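Local atomic coordinates of putative restriction endonuclease domain-containing protein (Anabaena variabilis, PDB entry 3OT2), a protein that is of unknown function but probably acts as a nuclease, belonging to a putative restriction endonuclease family of the PD-(D/E)XK clan. Residues A[26-36]-A[114-125]. Residues are numbered along the deposited sequence; the frame is centred on the assembly and turned at random.
Sequences EYIEGKIIQKP and SPDQSQTKVTKN. With EDO (1,2-ethanediol), chain G; EDO (1,2-ethanediol), chain K.
Lys-121 reaches from the helix across the hairpin of strands 26-28 and 31-34, its methylenes lying on Ile-28 and Ile-33. Lys-121 CG is 3.8 Å from Ile-28 CD1, while the outer part of the chain runs past Ile-33 in the reverse direction, against CG2. A lysine suits this place because its long aliphatic stem packs on the isoleucines and still delivers an amine to polar partners beyond them. The bend at chi3 (78°) turns Lys-121 NZ toward Gln-117 OE1, which accepts from it at 2.9 Å. Gln-117 OE1 also takes Ser-118 N at 3.0 Å, both donors lying in the carbonyl plane, and the two bonds fix the amide's rotation. Pro-36, a compact nonpolar ring suited to lie beside this amide, rests CD 3.5 Å from Gln-117 OE1, with Ser-114 OG by its CG. Replacing Gln-117 with an alanine would probably leave Lys-121 NZ and Ser-118 N without their shared acceptor and open a gap beside Pro-36.

A type I' turn closes the hairpin, and N-cap Ser-118 OG accepts from Lys-121 N, fixing the helix start. Glu-26 and Asn-125 approach from opposite sides, planes nearly perpendicular (88°), leaving a weak, bent 3.4 Å bond from Asn-125 ND2 to Glu-26 OE1; Val-79 N holds Glu-26 OE2. At the turn, Glu-29 OE1 forms a 3.5 Å salt bridge with Lys-124 NZ, which also pairs with Asp-160 of the second subunit. Aliphatic packing, direct polar contacts and waters, one bridging Lys-121 NZ and Glu-26 OE1, together join hairpin and following loop to the helix and its preceding loop.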
loop_
_atom_site.group_PDB
_atom_site.type_symbol
_atom_site.label_atom_id
_atom_site.label_comp_id
_atom_site.label_asym_id
_atom_site.label_seq_id
_atom_site.Cartn_x
_atom_site.Cartn_y
_atom_site.Cartn_z
ATOM N N GLU A 26 -5.864 0.359 -19.106
ATOM C CA GLU A 26 -6.324 1.385 -18.194
ATOM C C GLU A 26 -5.705 2.705 -18.582
ATOM O O GLU A 26 -4.612 2.735 -19.162
ATOM C CB GLU A 26 -5.982 1.034 -16.740
ATOM C CG GLU A 26 -6.645 -0.238 -16.250
ATOM C CD GLU A 26 -6.456 -0.532 -14.772
ATOM O OE1 GLU A 26 -5.293 -0.644 -14.334
ATOM O OE2 GLU A 26 -7.465 -0.709 -14.058
ATOM N N TYR A 27 -6.423 3.793 -18.307
ATOM C CA TYR A 27 -5.957 5.161 -18.539
ATOM C C TYR A 27 -5.820 5.801 -17.157
ATOM O O TYR A 27 -6.826 6.097 -16.499
ATOM C CB TYR A 27 -6.901 5.925 -19.479
ATOM C CG TYR A 27 -6.472 7.350 -19.750
ATOM C CD1 TYR A 27 -5.593 7.652 -20.789
ATOM C CD2 TYR A 27 -6.977 8.404 -18.995
ATOM C CE1 TYR A 27 -5.209 8.969 -21.055
ATOM C CE2 TYR A 27 -6.602 9.720 -19.252
ATOM C CZ TYR A 27 -5.727 9.999 -20.292
ATOM O OH TYR A 27 -5.343 11.296 -20.520
ATOM N N ILE A 28 -4.563 5.906 -16.677
ATOM C CA ILE A 28 -4.242 6.382 -15.330
ATOM C C ILE A 28 -3.247 7.507 -15.418
ATOM O O ILE A 28 -2.157 7.315 -15.960
ATOM C CB ILE A 28 -3.688 5.230 -14.448
ATOM C CG1 ILE A 28 -4.593 3.972 -14.487
ATOM C CG2 ILE A 28 -3.472 5.722 -13.004
ATOM C CD1 ILE A 28 -3.886 2.693 -14.189
ATOM N N GLU A 29 -3.615 8.676 -14.871
ATOM C CA GLU A 29 -2.758 9.875 -14.823
ATOM C C GLU A 29 -2.205 10.232 -16.221
ATOM O O GLU A 29 -1.034 10.594 -16.363
ATOM C CB GLU A 29 -1.615 9.678 -13.803
ATOM C CG GLU A 29 -2.119 9.422 -12.388
ATOM C CD GLU A 29 -1.077 9.145 -11.326
ATOM O OE1 GLU A 29 -0.021 8.563 -11.666
ATOM O OE2 GLU A 29 -1.354 9.426 -10.137
ATOM N N GLY A 30 -3.051 10.095 -17.236
ATOM C CA GLY A 30 -2.707 10.398 -18.622
ATOM C C GLY A 30 -1.917 9.337 -19.366
ATOM O O GLY A 30 -1.585 9.541 -20.532
ATOM N N LYS A 31 -1.618 8.196 -18.709
ATOM C CA LYS A 31 -0.833 7.100 -19.282
ATOM C C LYS A 31 -1.704 5.880 -19.560
ATOM O O LYS A 31 -2.645 5.601 -18.811
ATOM C CB LYS A 31 0.311 6.688 -18.335
ATOM C CG LYS A 31 1.255 7.818 -17.921
ATOM C CD LYS A 31 2.112 7.412 -16.717
ATOM C CE LYS A 31 2.851 8.570 -16.088
ATOM N NZ LYS A 31 1.970 9.413 -15.229
ATOM N N ILE A 32 -1.380 5.152 -20.630
ATOM C CA ILE A 32 -2.083 3.924 -20.982
ATOM C C ILE A 32 -1.260 2.758 -20.424
ATOM O O ILE A 32 -0.082 2.610 -20.779
ATOM C CB ILE A 32 -2.356 3.795 -22.503
ATOM C CG1 ILE A 32 -3.189 4.988 -23.022
ATOM C CG2 ILE A 32 -3.043 2.455 -22.805
ATOM C CD1 ILE A 32 -3.316 5.100 -24.570
ATOM N N ILE A 33 -1.854 1.991 -19.501
ATOM C CA ILE A 33 -1.195 0.852 -18.871
ATOM C C ILE A 33 -2.077 -0.371 -19.050
ATOM O O ILE A 33 -3.240 -0.385 -18.624
ATOM C CB ILE A 33 -0.832 1.072 -17.367
ATOM C CG1 ILE A 33 -0.028 2.376 -17.144
ATOM C CG2 ILE A 33 -0.061 -0.152 -16.802
ATOM C CD1 ILE A 33 -0.163 2.974 -15.765
ATOM N N GLN A 34 -1.513 -1.400 -19.674
ATOM C CA GLN A 34 -2.213 -2.657 -19.892
ATOM C C GLN A 34 -2.182 -3.479 -18.616
ATOM O O GLN A 34 -1.153 -3.515 -17.940
ATOM C CB GLN A 34 -1.573 -3.404 -21.048
ATOM C CG GLN A 34 -2.471 -4.478 -21.635
ATOM C CD GLN A 34 -1.923 -5.096 -22.898
ATOM O OE1 GLN A 34 -0.777 -4.868 -23.305
ATOM N NE2 GLN A 34 -2.752 -5.892 -23.545
ATOM N N LYS A 35 -3.314 -4.128 -18.277
ATOM C CA LYS A 35 -3.441 -4.969 -17.080
ATOM C C LYS A 35 -2.548 -6.224 -17.199
ATOM O O LYS A 35 -2.167 -6.565 -18.316
ATOM C CB LYS A 35 -4.916 -5.388 -16.869
ATOM C CG LYS A 35 -5.776 -4.330 -16.199
ATOM C CD LYS A 35 -7.177 -4.866 -15.881
ATOM C CE LYS A 35 -7.167 -5.896 -14.764
ATOM N NZ LYS A 35 -8.530 -6.172 -14.255
ATOM N N PRO A 36 -2.191 -6.927 -16.089
ATOM C CA PRO A 36 -1.340 -8.121 -16.242
ATOM C C PRO A 36 -2.083 -9.280 -16.906
ATOM O O PRO A 36 -3.317 -9.316 -16.944
ATOM C CB PRO A 36 -0.927 -8.466 -14.796
ATOM C CG PRO A 36 -1.849 -7.796 -13.944
ATOM C CD PRO A 36 -2.492 -6.666 -14.662
ATOM N N SER A 114 -1.104 -10.275 -8.765
ATOM C CA SER A 114 -0.571 -11.385 -9.557
ATOM C C SER A 114 0.899 -11.025 -9.817
ATOM O O SER A 114 1.250 -9.856 -9.629
ATOM C CB SER A 114 -1.398 -11.638 -10.818
ATOM O OG SER A 114 -1.545 -10.500 -11.640
ATOM N N PRO A 115 1.805 -11.989 -10.109
ATOM C CA PRO A 115 3.238 -11.643 -10.240
ATOM C C PRO A 115 3.597 -10.408 -11.093
ATOM O O PRO A 115 4.524 -9.686 -10.718
ATOM C CB PRO A 115 3.837 -12.895 -10.878
ATOM C CG PRO A 115 2.963 -14.006 -10.418
ATOM C CD PRO A 115 1.583 -13.441 -10.289
ATOM N N ASP A 116 2.907 -10.165 -12.228
ATOM C CA ASP A 116 3.288 -9.057 -13.107
ATOM C C ASP A 116 2.550 -7.738 -12.804
ATOM O O ASP A 116 2.805 -6.734 -13.464
ATOM C CB ASP A 116 3.061 -9.480 -14.566
ATOM C CG ASP A 116 3.955 -10.638 -14.997
ATOM O OD1 ASP A 116 5.136 -10.677 -14.564
ATOM O OD2 ASP A 116 3.470 -11.509 -15.761
ATOM N N GLN A 117 1.671 -7.731 -11.794
ATOM C CA GLN A 117 0.898 -6.560 -11.419
ATOM C C GLN A 117 1.762 -5.549 -10.663
ATOM O O GLN A 117 2.651 -5.931 -9.903
ATOM C CB GLN A 117 -0.328 -6.993 -10.562
ATOM C CG GLN A 117 -1.363 -5.896 -10.222
ATOM C CD GLN A 117 -1.928 -5.149 -11.423
ATOM O OE1 GLN A 117 -1.205 -4.498 -12.168
ATOM N NE2 GLN A 117 -3.249 -5.094 -11.563
ATOM N N SER A 118 1.512 -4.252 -10.884
ATOM C CA SER A 118 2.186 -3.196 -10.129
ATOM C C SER A 118 1.332 -2.908 -8.899
ATOM O O SER A 118 0.224 -2.393 -9.039
ATOM C CB SER A 118 2.381 -1.938 -10.974
ATOM O OG SER A 118 2.713 -0.835 -10.139
ATOM N N GLN A 119 1.818 -3.278 -7.697
ATOM C CA GLN A 119 1.120 -3.019 -6.437
ATOM C C GLN A 119 0.966 -1.493 -6.209
ATOM O O GLN A 119 -0.044 -1.058 -5.666
ATOM C CB GLN A 119 1.865 -3.678 -5.276
ATOM C CG GLN A 119 1.111 -3.574 -3.943
ATOM C CD GLN A 119 1.611 -4.537 -2.899
ATOM O OE1 GLN A 119 2.388 -5.443 -3.187
ATOM N NE2 GLN A 119 1.134 -4.390 -1.680
ATOM N N THR A 120 1.952 -0.680 -6.654
ATOM C CA THR A 120 1.865 0.781 -6.527
ATOM C C THR A 120 0.688 1.281 -7.378
ATOM O O THR A 120 -0.136 2.009 -6.857
ATOM C CB THR A 120 3.196 1.412 -6.892
ATOM O OG1 THR A 120 4.092 1.145 -5.814
ATOM C CG2 THR A 120 3.115 2.929 -7.125
ATOM N N LYS A 121 0.591 0.857 -8.652
ATOM C CA LYS A 121 -0.497 1.256 -9.550
ATOM C C LYS A 121 -1.866 0.884 -8.954
ATOM O O LYS A 121 -2.776 1.717 -8.952
ATOM C CB LYS A 121 -0.324 0.601 -10.934
ATOM C CG LYS A 121 -1.458 0.858 -11.917
ATOM C CD LYS A 121 -1.341 -0.006 -13.174
ATOM C CE LYS A 121 -1.806 -1.420 -12.901
ATOM N NZ LYS A 121 -1.512 -2.357 -14.027
ATOM N N VAL A 122 -1.994 -0.345 -8.434
ATOM C CA VAL A 122 -3.230 -0.861 -7.830
ATOM C C VAL A 122 -3.640 -0.017 -6.636
ATOM O O VAL A 122 -4.826 0.301 -6.506
ATOM C CB VAL A 122 -3.059 -2.358 -7.443
ATOM C CG1 VAL A 122 -4.129 -2.789 -6.462
ATOM C CG2 VAL A 122 -3.120 -3.230 -8.677
ATOM N N THR A 123 -2.673 0.335 -5.757
ATOM C CA THR A 123 -2.943 1.160 -4.565
ATOM C C THR A 123 -3.438 2.536 -5.014
ATOM O O THR A 123 -4.445 2.997 -4.488
ATOM C CB THR A 123 -1.712 1.232 -3.656
ATOM O OG1 THR A 123 -1.437 -0.097 -3.256
ATOM C CG2 THR A 123 -1.970 2.045 -2.419
ATOM N N LYS A 124 -2.781 3.144 -6.020
ATOM C CA LYS A 124 -3.227 4.434 -6.570
ATOM C C LYS A 124 -4.666 4.319 -7.105
ATOM O O LYS A 124 -5.467 5.220 -6.882
ATOM C CB LYS A 124 -2.317 4.907 -7.706
ATOM C CG LYS A 124 -0.921 5.334 -7.298
ATOM C CD LYS A 124 -0.192 5.741 -8.552
ATOM C CE LYS A 124 1.235 6.051 -8.279
ATOM N NZ LYS A 124 1.899 6.585 -9.496
ATOM N N ASN A 125 -4.976 3.233 -7.834
ATOM C CA ASN A 125 -6.319 3.008 -8.392
ATOM C C ASN A 125 -7.367 2.898 -7.288
ATOM O O ASN A 125 -8.430 3.510 -7.403
ATOM C CB ASN A 125 -6.349 1.757 -9.289
ATOM C CG ASN A 125 -5.714 1.986 -10.645
ATOM O OD1 ASN A 125 -5.469 3.131 -11.073
ATOM N ND2 ASN A 125 -5.447 0.908 -11.361
HETATM C C1 EDO G . 0.812 4.060 -12.212
HETATM O O1 EDO G . 1.744 4.215 -11.128
HETATM C C2 EDO G . 0.262 5.428 -12.600
HETATM O O2 EDO G . 0.784 5.856 -13.872
HETATM C C1 EDO K . -0.004 -1.038 -0.187
HETATM O O1 EDO K . -0.095 -1.887 -1.327
HETATM C C2 EDO K . 0.789 0.221 -0.552
HETATM O O2 EDO K . 2.153 -0.112 -0.819
HETATM O O HOH W 1 -4.932 -2.892 -12.827
HETATM O O HOH W 2 -3.229 -1.537 -16.003
HETATM O O HOH W 3 0.260 -4.477 -15.503
#